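Local structure of 3,6-diketocamphane 1,6-monooxygenase (Pseudomonas putida, 4UWM) at residues 87-92 against 152-157; 146-151 against 159-164; 258-263 against 269-274; 280-285 against 309-314. The protein uses reduced FMN and oxygen for the Baeyer-Villiger oxidation of (1S,4S)-bornane-2,5-dione to a campholide lactone, a step in the degradation of (-)-camphor. All blocks are in the same frame, centred on the assembly; numbering follows the deposited sequence.

In the fold
The four contacts fall in two groups on opposite sides of the centre of one TIM-barrel chain. Contacts 1 and 2, with centres about 10 Å apart, share helix 139-155: contact 1 joins it to helix 85-98, contact 2 to the strand 159-162 that follows it. Contacts 3 and 4 make up the other group, with centres about 13 Å apart, and meet through a salt bridge between Lys269 NZ and Glu312 OE2 (2.8 Å). Contacts 1 and 3 are about 43 Å apart between centres. The flavin is nearest contact 4, where the side chain of Phe281 is about 8 Å from FMN; that of Ile92 in contact 1 is about 13 Å away. Contacts 1, 2 and 4 also touch the second subunit.

Contact 1. Residues 87-92 against 152-157; sequences KLATMI and KIWKRE
Ala89 and Trp154 join two helices of the outer layer of a TIM barrel, helix 85-98 and the end of helix 139-155, in the bacterial luciferase family fold. The backbones come closest at Ala89 and Ile153, whose CA atoms are 6.7 Å apart, a close spacing consistent with the small side chain of Ala89. The indole of Trp154 supplies the polar link. Its first torsion sets CG beside the backbone N and opposite the carbonyl carbon (chi1 -64°), and the ring then reaches across to the neighbouring helix with its nitrogen edge foremost. Trp154 NE1 donates to Ala89 O at 3.0 Å, with an N-H...O angle of 153°. The carbonyl oxygen lies close to the indole plane, whereas the donor is tilted out of the carbonyl plane and meets the oxygen well off the C=O direction (113°). A buried indole N-H is thereby satisfied by a main-chain oxygen of a helix.

Apolar contacts flank this bond: Ala89 CB is 3.8 Å from Ile153 CG2, and the benzo part of the ring runs on to Ile92. Behind it, Ile92 and Trp154 both touch Leu105 on a barrel strand, while Pro190 and Ala195 also pack on the indole. On the far side of helix 85-98, Thr90 and Met91 pack against Pro55 and Asn56 of the second subunit. At the benzo end of the indole, Ile92 CG2 approaches Trp154 CZ2 obliquely at 3.9 Å, with CD1 at 4.1 Å from the same carbon.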
# COMPACT_ATOMS: atom_id res chain seq x y z
N LYS A 87 -5.11 -0.13 -11.58
CA LYS A 87 -4.12 -0.16 -10.48
C LYS A 87 -4.79 -0.55 -9.15
O LYS A 87 -4.28 -1.38 -8.40
CB LYS A 87 -3.44 1.21 -10.37
CG LYS A 87 -2.24 1.29 -9.43
CD LYS A 87 -1.06 0.52 -10.05
CE LYS A 87 0.20 0.62 -9.22
NZ LYS A 87 -0.04 -0.10 -7.94
N LEU A 88 -5.91 0.10 -8.85
CA LEU A 88 -6.67 -0.18 -7.62
C LEU A 88 -7.22 -1.62 -7.61
O LEU A 88 -7.06 -2.36 -6.63
CB LEU A 88 -7.77 0.89 -7.43
CG LEU A 88 -8.69 0.74 -6.20
CD1 LEU A 88 -7.87 0.59 -4.91
CD2 LEU A 88 -9.65 1.93 -6.12
N ALA A 89 -7.82 -2.04 -8.72
CA ALA A 89 -8.35 -3.42 -8.77
C ALA A 89 -7.28 -4.46 -8.51
O ALA A 89 -7.52 -5.44 -7.80
CB ALA A 89 -9.03 -3.69 -10.15
N THR A 90 -6.09 -4.28 -9.10
CA THR A 90 -4.98 -5.22 -8.94
C THR A 90 -4.52 -5.30 -7.46
O THR A 90 -4.30 -6.39 -6.94
CB THR A 90 -3.77 -4.80 -9.83
OG1 THR A 90 -4.20 -4.70 -11.20
CG2 THR A 90 -2.60 -5.80 -9.74
N MET A 91 -4.39 -4.14 -6.83
CA MET A 91 -3.97 -4.06 -5.41
C MET A 91 -4.99 -4.76 -4.52
O MET A 91 -4.63 -5.55 -3.64
CB MET A 91 -3.76 -2.61 -4.96
CG MET A 91 -3.30 -2.47 -3.49
SD MET A 91 -4.67 -2.30 -2.36
CE MET A 91 -5.23 -0.64 -2.67
N ILE A 92 -6.27 -4.47 -4.74
CA ILE A 92 -7.36 -5.09 -3.95
C ILE A 92 -7.32 -6.62 -4.07
O ILE A 92 -7.41 -7.33 -3.07
CB ILE A 92 -8.72 -4.54 -4.41
CG1 ILE A 92 -8.88 -3.08 -3.99
CG2 ILE A 92 -9.87 -5.40 -3.85
CD1 ILE A 92 -10.01 -2.33 -4.66
N LYS A 152 -14.56 -5.86 -14.02
CA LYS A 152 -14.11 -6.55 -15.25
C LYS A 152 -12.64 -7.00 -15.14
O LYS A 152 -12.27 -8.09 -15.60
CB LYS A 152 -14.40 -5.71 -16.49
CG LYS A 152 -15.89 -5.45 -16.70
CD LYS A 152 -16.12 -4.40 -17.78
CE LYS A 152 -16.01 -5.00 -19.18
NZ LYS A 152 -17.09 -5.99 -19.44
N ILE A 153 -11.80 -6.20 -14.48
CA ILE A 153 -10.43 -6.63 -14.25
C ILE A 153 -10.40 -7.88 -13.37
O ILE A 153 -9.66 -8.80 -13.67
CB ILE A 153 -9.55 -5.50 -13.68
CG1 ILE A 153 -9.19 -4.54 -14.82
CG2 ILE A 153 -8.26 -6.05 -13.06
CD1 ILE A 153 -9.15 -3.10 -14.39
N TRP A 154 -11.24 -7.92 -12.33
CA TRP A 154 -11.28 -9.10 -11.44
C TRP A 154 -11.72 -10.37 -12.17
O TRP A 154 -11.30 -11.47 -11.79
CB TRP A 154 -12.18 -8.88 -10.22
CG TRP A 154 -11.70 -7.80 -9.28
CD1 TRP A 154 -10.39 -7.49 -8.97
CD2 TRP A 154 -12.51 -6.88 -8.54
NE1 TRP A 154 -10.35 -6.44 -8.07
CE2 TRP A 154 -11.63 -6.03 -7.80
CE3 TRP A 154 -13.89 -6.67 -8.44
CZ2 TRP A 154 -12.09 -4.99 -6.99
CZ3 TRP A 154 -14.36 -5.64 -7.61
CH2 TRP A 154 -13.45 -4.81 -6.90
N LYS A 155 -12.58 -10.21 -13.17
CA LYS A 155 -13.05 -11.34 -14.00
C LYS A 155 -11.98 -11.91 -14.94
O LYS A 155 -12.05 -13.07 -15.34
CB LYS A 155 -14.31 -10.95 -14.78
CG LYS A 155 -15.54 -11.02 -13.91
CD LYS A 155 -16.80 -10.58 -14.64
CE LYS A 155 -17.97 -10.73 -13.69
NZ LYS A 155 -18.95 -9.64 -13.89
N ARG A 156 -10.99 -11.10 -15.28
CA ARG A 156 -9.86 -11.54 -16.10
C ARG A 156 -10.29 -12.03 -17.50
O ARG A 156 -9.73 -12.99 -18.03
CB ARG A 156 -9.02 -12.61 -15.37
CG ARG A 156 -8.33 -12.05 -14.13
CD ARG A 156 -7.49 -13.09 -13.41
NE ARG A 156 -6.18 -13.33 -14.03
CZ ARG A 156 -5.83 -14.48 -14.60
NH1 ARG A 156 -6.70 -15.48 -14.64
NH2 ARG A 156 -4.64 -14.64 -15.12
N GLU A 157 -11.33 -11.40 -18.05
CA GLU A 157 -11.73 -11.62 -19.44
C GLU A 157 -11.32 -10.40 -20.25
O GLU A 157 -11.53 -9.26 -19.82
CB GLU A 157 -13.25 -11.85 -19.57
CG GLU A 157 -13.75 -13.19 -19.02
CD GLU A 157 -13.66 -14.35 -20.01
OE1 GLU A 157 -12.74 -14.38 -20.87
OE2 GLU A 157 -14.52 -15.25 -19.93

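Contact 2. Residues 146-151 against 159-164; sequences SLFIME and FFHEGK
One face of the His161 imidazole carries Phe148, whose CD2 stands 3.8 Å above the plane and displaced toward the rim. For the phenyl ring the same approach is at the edge: His161 ND1 lies near the Phe148 plane, 3.4 Å from CE2. The planes are inclined at 56° and the centroids are 5.1 Å apart, an oblique aromatic pair. Ile149 meets another part of the imidazole, its CD1 3.8 Å from His161 CD2, the two side chains crossing at about a right angle. His161 reaches both residues because its ring extends opposite the backbone N (chi1 176°), straight from the strand toward the helix.

The Phe159 ring has His161 CB at its edge and, obliquely, Ile149 O, 4.1 Å from CZ; Lys152 adds a cation-pi contact. Phe160, between them in the strand, meets Tyr117 and Arg122 of the second subunit.

The strand runs nearly antiparallel to the helix (167°), and the axes of residues 146-151 and 159-162 approach to 10.3 Å. Strand 159-162 pairs with strand 167-170, and its alternate residues Phe159 and His161 face the helix: this is a two-stranded antiparallel beta-hairpin, an addition to the TIM barrel that lies against helix 139-155 of the barrel's outer layer.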
# COMPACT_ATOMS: atom_id res chain seq x y z
N SER A 146 -15.42 3.62 -12.32
CA SER A 146 -14.32 2.86 -11.70
C SER A 146 -14.78 1.45 -11.34
O SER A 146 -14.13 0.47 -11.67
CB SER A 146 -13.77 3.57 -10.45
OG SER A 146 -12.99 2.64 -9.70
N LEU A 147 -15.93 1.35 -10.67
CA LEU A 147 -16.42 0.04 -10.26
C LEU A 147 -16.70 -0.85 -11.48
O LEU A 147 -16.39 -2.04 -11.47
CB LEU A 147 -17.70 0.21 -9.42
CG LEU A 147 -18.42 -1.05 -8.95
CD1 LEU A 147 -17.51 -1.93 -8.09
CD2 LEU A 147 -19.65 -0.63 -8.17
N PHE A 148 -17.27 -0.25 -12.52
CA PHE A 148 -17.51 -0.97 -13.79
C PHE A 148 -16.21 -1.61 -14.28
O PHE A 148 -16.18 -2.80 -14.55
CB PHE A 148 -18.09 -0.02 -14.84
CG PHE A 148 -18.19 -0.62 -16.23
CD1 PHE A 148 -19.24 -1.46 -16.57
CD2 PHE A 148 -17.23 -0.32 -17.20
CE1 PHE A 148 -19.34 -2.00 -17.84
CE2 PHE A 148 -17.33 -0.86 -18.48
CZ PHE A 148 -18.39 -1.70 -18.80
N ILE A 149 -15.14 -0.81 -14.34
CA ILE A 149 -13.80 -1.29 -14.74
C ILE A 149 -13.22 -2.35 -13.80
O ILE A 149 -12.78 -3.41 -14.26
CB ILE A 149 -12.80 -0.10 -14.92
CG1 ILE A 149 -13.26 0.79 -16.07
CG2 ILE A 149 -11.37 -0.60 -15.11
CD1 ILE A 149 -12.63 2.18 -16.14
N MET A 150 -13.22 -2.07 -12.48
CA MET A 150 -12.60 -3.00 -11.55
C MET A 150 -13.23 -4.39 -11.58
O MET A 150 -12.52 -5.39 -11.53
CB MET A 150 -12.62 -2.42 -10.10
CG MET A 150 -11.83 -1.11 -9.96
SD MET A 150 -11.29 -0.88 -8.23
CE MET A 150 -12.86 -0.61 -7.42
N GLU A 151 -14.56 -4.45 -11.62
CA GLU A 151 -15.24 -5.75 -11.68
C GLU A 151 -14.81 -6.55 -12.91
O GLU A 151 -14.70 -7.77 -12.86
CB GLU A 151 -16.76 -5.56 -11.72
CG GLU A 151 -17.32 -4.96 -10.44
CD GLU A 151 -18.78 -4.59 -10.55
OE1 GLU A 151 -19.26 -4.24 -11.65
OE2 GLU A 151 -19.45 -4.60 -9.51
N PHE A 159 -10.95 -7.15 -22.41
CA PHE A 159 -11.76 -6.01 -22.81
C PHE A 159 -10.85 -4.81 -22.91
O PHE A 159 -9.70 -4.83 -22.42
CB PHE A 159 -12.90 -5.75 -21.81
CG PHE A 159 -12.43 -5.15 -20.50
CD1 PHE A 159 -11.82 -5.94 -19.54
CD2 PHE A 159 -12.58 -3.78 -20.25
CE1 PHE A 159 -11.38 -5.38 -18.34
CE2 PHE A 159 -12.14 -3.22 -19.05
CZ PHE A 159 -11.54 -4.03 -18.10
N PHE A 160 -11.32 -3.75 -23.55
CA PHE A 160 -10.70 -2.45 -23.40
C PHE A 160 -11.81 -1.43 -23.27
O PHE A 160 -12.82 -1.54 -23.96
CB PHE A 160 -9.76 -2.10 -24.55
CG PHE A 160 -8.86 -0.93 -24.24
CD1 PHE A 160 -7.68 -1.12 -23.52
CD2 PHE A 160 -9.21 0.35 -24.64
CE1 PHE A 160 -6.86 -0.04 -23.22
CE2 PHE A 160 -8.39 1.43 -24.33
CZ PHE A 160 -7.21 1.24 -23.62
N HIS A 161 -11.63 -0.46 -22.39
CA HIS A 161 -12.68 0.49 -22.10
C HIS A 161 -12.13 1.89 -22.25
O HIS A 161 -11.14 2.25 -21.62
CB HIS A 161 -13.22 0.27 -20.67
CG HIS A 161 -14.24 1.28 -20.26
ND1 HIS A 161 -15.59 1.13 -20.54
CD2 HIS A 161 -14.12 2.46 -19.60
CE1 HIS A 161 -16.25 2.17 -20.06
NE2 HIS A 161 -15.38 2.99 -19.50
N GLU A 162 -12.78 2.68 -23.11
CA GLU A 162 -12.42 4.08 -23.31
C GLU A 162 -13.51 4.90 -22.65
O GLU A 162 -14.55 5.15 -23.26
CB GLU A 162 -12.35 4.41 -24.81
CG GLU A 162 -11.09 3.90 -25.48
CD GLU A 162 -10.99 4.33 -26.94
OE1 GLU A 162 -10.76 5.53 -27.20
OE2 GLU A 162 -11.14 3.47 -27.82
N GLY A 163 -13.30 5.29 -21.40
CA GLY A 163 -14.38 5.89 -20.64
C GLY A 163 -14.31 7.39 -20.61
O GLY A 163 -13.42 8.00 -21.22
N LYS A 164 -15.23 8.00 -19.87
CA LYS A 164 -15.23 9.44 -19.69
C LYS A 164 -14.07 9.88 -18.79
O LYS A 164 -13.51 10.99 -18.95
CB LYS A 164 -16.57 9.91 -19.09
CG LYS A 164 -16.84 11.39 -19.31
CD LYS A 164 -17.95 11.92 -18.42
CE LYS A 164 -18.02 13.43 -18.52
NZ LYS A 164 -19.10 13.98 -17.66

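Contact 3. Residues 258-263 against 269-274; sequences TVFCAD and KRLVME
Phe260 bridges strand and helix by meeting Leu271 and Val272 with different parts of its side chain. Its CG is turned opposite the backbone N (chi1 -168°), which carries the ring straight out from the strand, and the near-perpendicular second torsion (chi2 -85°) leaves one edge facing Leu271. The methyl CD1 of Leu271 sits at that edge, near the ring plane, 3.6 Å from Phe260 CE1; Leu271 CB is 3.7 Å from the same carbon. Leu271 has CG beside its backbone N and anti to the carbonyl carbon (chi1 -75°); from this position CD1 also comes within 4.4 Å of Ala262 CB, further along the chain.

Strand 254-261 and helix 265-274 are joined by a short turn and form a beta-alpha unit of the TIM barrel, in which Phe260 near the strand's end and Ala262 just beyond it both point toward the helix. Val259 and Cys261 point away from helix 265-274 and pack on Ile365 and Leu364 of helix 356-369, so helices flank both sides of this end of the strand.

Val272 touches the root of the aromatic side chain. Its CG2 branch, anti to the carbonyl carbon, is 3.6 Å from Phe260 CB and 3.9 Å from Phe260 CG, and the two side chains slide past each other in opposite directions. Ile277 of the following helix touches both Phe260 and Val272. On the strand's edge, the backbone of Phe260 is hydrogen-bonded to Leu320 and Gly322 of the neighbouring parallel strand.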
# COMPACT_ATOMS: atom_id res chain seq x y z
N THR A 258 -20.05 5.34 19.13
CA THR A 258 -19.05 5.61 20.15
C THR A 258 -19.41 4.74 21.36
O THR A 258 -20.53 4.83 21.88
CB THR A 258 -19.05 7.10 20.51
OG1 THR A 258 -18.79 7.86 19.32
CG2 THR A 258 -18.00 7.42 21.58
N VAL A 259 -18.48 3.88 21.78
CA VAL A 259 -18.75 2.80 22.72
C VAL A 259 -17.61 2.71 23.72
O VAL A 259 -16.44 2.61 23.33
CB VAL A 259 -18.89 1.42 22.03
CG1 VAL A 259 -19.33 0.35 23.03
CG2 VAL A 259 -19.89 1.47 20.90
N PHE A 260 -17.93 2.76 25.01
CA PHE A 260 -16.92 2.53 26.03
C PHE A 260 -17.51 1.76 27.22
O PHE A 260 -18.59 2.08 27.72
CB PHE A 260 -16.25 3.83 26.47
CG PHE A 260 -15.02 3.61 27.31
CD1 PHE A 260 -15.11 3.42 28.69
CD2 PHE A 260 -13.76 3.58 26.72
CE1 PHE A 260 -13.97 3.20 29.45
CE2 PHE A 260 -12.62 3.36 27.48
CZ PHE A 260 -12.72 3.17 28.85
N CYS A 261 -16.77 0.74 27.64
CA CYS A 261 -17.21 -0.17 28.69
C CYS A 261 -16.18 -0.26 29.82
O CYS A 261 -14.98 -0.29 29.56
CB CYS A 261 -17.44 -1.55 28.08
SG CYS A 261 -18.50 -2.63 29.05
N ALA A 262 -16.67 -0.32 31.05
CA ALA A 262 -15.83 -0.51 32.23
C ALA A 262 -16.61 -1.32 33.28
O ALA A 262 -17.76 -1.73 33.03
CB ALA A 262 -15.38 0.83 32.78
N ASP A 263 -15.98 -1.56 34.43
CA ASP A 263 -16.60 -2.34 35.51
C ASP A 263 -17.91 -1.74 36.02
O ASP A 263 -18.88 -2.47 36.25
CB ASP A 263 -15.62 -2.57 36.65
CG ASP A 263 -14.56 -3.61 36.31
OD1 ASP A 263 -14.79 -4.41 35.38
OD2 ASP A 263 -13.49 -3.62 36.96
N LYS A 269 -18.34 6.33 32.40
CA LYS A 269 -18.64 7.73 32.11
C LYS A 269 -17.43 8.64 32.37
O LYS A 269 -17.13 9.50 31.54
CB LYS A 269 -19.87 8.22 32.90
CG LYS A 269 -20.17 9.70 32.72
CD LYS A 269 -21.53 10.11 33.24
CE LYS A 269 -21.68 11.62 33.14
NZ LYS A 269 -23.09 12.08 33.27
N ARG A 270 -16.75 8.43 33.50
CA ARG A 270 -15.61 9.28 33.87
C ARG A 270 -14.45 9.13 32.88
O ARG A 270 -13.84 10.12 32.49
CB ARG A 270 -15.14 8.99 35.29
CG ARG A 270 -14.21 10.07 35.85
CD ARG A 270 -13.60 9.66 37.18
NE ARG A 270 -12.81 8.43 37.07
CZ ARG A 270 -11.64 8.34 36.44
NH1 ARG A 270 -11.11 9.40 35.85
NH2 ARG A 270 -11.01 7.17 36.40
N LEU A 271 -14.16 7.90 32.48
CA LEU A 271 -13.09 7.63 31.52
C LEU A 271 -13.36 8.27 30.15
O LEU A 271 -12.43 8.77 29.50
CB LEU A 271 -12.85 6.12 31.40
CG LEU A 271 -12.09 5.47 32.58
CD1 LEU A 271 -12.23 3.96 32.55
CD2 LEU A 271 -10.63 5.88 32.66
N VAL A 272 -14.62 8.28 29.74
CA VAL A 272 -15.06 8.96 28.52
C VAL A 272 -14.91 10.47 28.67
O VAL A 272 -14.26 11.12 27.86
CB VAL A 272 -16.52 8.62 28.14
CG1 VAL A 272 -17.02 9.48 26.99
CG2 VAL A 272 -16.68 7.15 27.81
N MET A 273 -15.51 11.03 29.72
CA MET A 273 -15.49 12.48 29.95
C MET A 273 -14.07 13.03 30.08
O MET A 273 -13.77 14.12 29.58
CB MET A 273 -16.27 12.85 31.22
CG MET A 273 -17.75 12.52 31.23
SD MET A 273 -18.74 13.47 30.07
CE MET A 273 -18.55 15.15 30.67
N GLU A 274 -13.22 12.28 30.76
CA GLU A 274 -11.88 12.77 31.09
C GLU A 274 -10.78 12.23 30.18
O GLU A 274 -9.64 12.68 30.28
CB GLU A 274 -11.56 12.47 32.57
CG GLU A 274 -12.33 13.33 33.56
CD GLU A 274 -12.06 12.99 35.03
OE1 GLU A 274 -11.09 12.26 35.33
OE2 GLU A 274 -12.82 13.46 35.89

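Contact 4. Residues 280-285 against 309-314; sequences CFERYL and ADLEFL
Glu282 starts out extended, CG opposite the backbone N (chi1 -156°), then bends at its second torsion (chi2 85°), which folds the carboxylate across Leu311 at about a right angle. Its OE2 rests 3.5 Å from Leu311 CD2. The other oxygen, OE1, receives a hydrogen bond from a water at 2.6 Å, and the same water accepts from Leu311 N, also at 2.6 Å. The carboxylate is thus tied to the first turn of helix 311-317, where the positive end of the helix dipole would probably favour a negative charge.

Leu311 also meets Phe281 through its other methyl: CD1 lies 4.1 Å from Phe281 CB. Leu314 CD1 comes obliquely to Phe281 CD1 at 4.0 Å. One face of the phenyl ring is covered by Leu285 CD1, over its centre. Cys280 O accepts from both Tyr284 N and Leu285 N, from opposite faces of its plane, where the helix widens into a pi-type turn.

Asp310 OD1 accepts from Phe313 N (3.0 Å, nearly straight at 166°), the capping bond of a classical N-cap. An N-capped helix start packed on a neighbouring helix is thus set into the segment between strand 254-261 of the TIM barrel and the short parallel strand 320-322 beside it.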
# COMPACT_ATOMS: atom_id res chain seq x y z
N CYS A 280 -11.47 14.45 22.05
CA CYS A 280 -11.70 14.56 20.61
C CYS A 280 -13.04 15.26 20.35
O CYS A 280 -13.12 16.22 19.58
CB CYS A 280 -11.70 13.17 19.97
SG CYS A 280 -12.00 13.21 18.18
N PHE A 281 -14.09 14.78 21.01
CA PHE A 281 -15.42 15.38 20.88
C PHE A 281 -15.47 16.84 21.26
O PHE A 281 -15.99 17.65 20.50
CB PHE A 281 -16.47 14.58 21.65
CG PHE A 281 -17.06 13.45 20.85
CD1 PHE A 281 -18.16 13.68 20.03
CD2 PHE A 281 -16.49 12.19 20.88
CE1 PHE A 281 -18.70 12.65 19.28
CE2 PHE A 281 -17.03 11.15 20.13
CZ PHE A 281 -18.14 11.39 19.33
N GLU A 282 -14.90 17.19 22.41
CA GLU A 282 -14.87 18.59 22.87
C GLU A 282 -14.08 19.50 21.95
O GLU A 282 -14.52 20.61 21.65
CB GLU A 282 -14.24 18.66 24.26
CG GLU A 282 -14.63 19.87 25.07
CD GLU A 282 -15.93 19.64 25.80
OE1 GLU A 282 -16.99 19.82 25.18
OE2 GLU A 282 -15.88 19.25 26.99
N ARG A 283 -12.91 19.05 21.51
CA ARG A 283 -12.04 19.92 20.72
C ARG A 283 -12.40 19.98 19.25
O ARG A 283 -12.22 21.01 18.60
CB ARG A 283 -10.57 19.51 20.87
CG ARG A 283 -9.64 20.44 20.10
CD ARG A 283 -8.18 20.04 20.22
NE ARG A 283 -7.38 20.77 19.24
CZ ARG A 283 -6.08 20.56 19.02
NH1 ARG A 283 -5.42 19.64 19.73
NH2 ARG A 283 -5.45 21.28 18.11
N TYR A 284 -12.89 18.86 18.72
CA TYR A 284 -12.96 18.68 17.27
C TYR A 284 -14.37 18.41 16.78
O TYR A 284 -14.91 19.18 15.99
CB TYR A 284 -11.99 17.53 16.83
CG TYR A 284 -12.04 17.20 15.34
CD1 TYR A 284 -11.85 18.20 14.38
CD2 TYR A 284 -12.21 15.89 14.90
CE1 TYR A 284 -11.88 17.90 13.03
CE2 TYR A 284 -12.25 15.59 13.54
CZ TYR A 284 -12.08 16.60 12.61
OH TYR A 284 -12.10 16.32 11.27
N LEU A 285 -14.97 17.31 17.24
CA LEU A 285 -16.23 16.84 16.65
C LEU A 285 -17.47 17.68 16.98
O LEU A 285 -18.28 17.96 16.09
CB LEU A 285 -16.49 15.37 17.01
CG LEU A 285 -15.52 14.35 16.41
CD1 LEU A 285 -15.77 12.97 16.98
CD2 LEU A 285 -15.60 14.34 14.89
N ALA A 309 -27.15 20.37 23.25
CA ALA A 309 -26.36 19.16 23.03
C ALA A 309 -24.87 19.43 23.27
O ALA A 309 -24.22 20.12 22.48
CB ALA A 309 -26.59 18.59 21.64
N ASP A 310 -24.36 18.90 24.38
CA ASP A 310 -22.94 19.01 24.71
C ASP A 310 -22.39 17.63 25.04
O ASP A 310 -23.09 16.62 24.89
CB ASP A 310 -22.73 20.00 25.87
CG ASP A 310 -23.47 19.59 27.15
OD1 ASP A 310 -23.83 18.40 27.32
OD2 ASP A 310 -23.68 20.48 27.99
N LEU A 311 -21.15 17.58 25.51
CA LEU A 311 -20.47 16.31 25.74
C LEU A 311 -21.24 15.39 26.67
O LEU A 311 -21.51 14.23 26.33
CB LEU A 311 -19.04 16.55 26.26
CG LEU A 311 -18.16 15.35 26.59
CD1 LEU A 311 -18.09 14.35 25.44
CD2 LEU A 311 -16.77 15.84 26.96
N GLU A 312 -21.63 15.91 27.84
CA GLU A 312 -22.33 15.10 28.83
C GLU A 312 -23.68 14.60 28.31
O GLU A 312 -24.06 13.46 28.61
CB GLU A 312 -22.52 15.88 30.14
CG GLU A 312 -23.16 15.06 31.25
CD GLU A 312 -22.97 15.65 32.64
OE1 GLU A 312 -22.97 16.90 32.77
OE2 GLU A 312 -22.81 14.86 33.59
N PHE A 313 -24.37 15.42 27.53
CA PHE A 313 -25.59 14.95 26.89
C PHE A 313 -25.32 13.71 26.03
O PHE A 313 -26.05 12.71 26.11
CB PHE A 313 -26.24 16.05 26.04
CG PHE A 313 -27.25 15.52 25.06
CD1 PHE A 313 -28.49 15.06 25.50
CD2 PHE A 313 -26.94 15.43 23.70
CE1 PHE A 313 -29.41 14.54 24.60
CE2 PHE A 313 -27.87 14.91 22.80
CZ PHE A 313 -29.10 14.47 23.25
N LEU A 314 -24.27 13.78 25.21
CA LEU A 314 -23.88 12.68 24.33
C LEU A 314 -23.50 11.44 25.15
O LEU A 314 -23.98 10.35 24.88
CB LEU A 314 -22.72 13.10 23.40
CG LEU A 314 -23.00 14.17 22.33
CD1 LEU A 314 -21.74 14.54 21.57
CD2 LEU A 314 -24.09 13.72 21.36
O HOH W 1 -19.52 19.62 25.75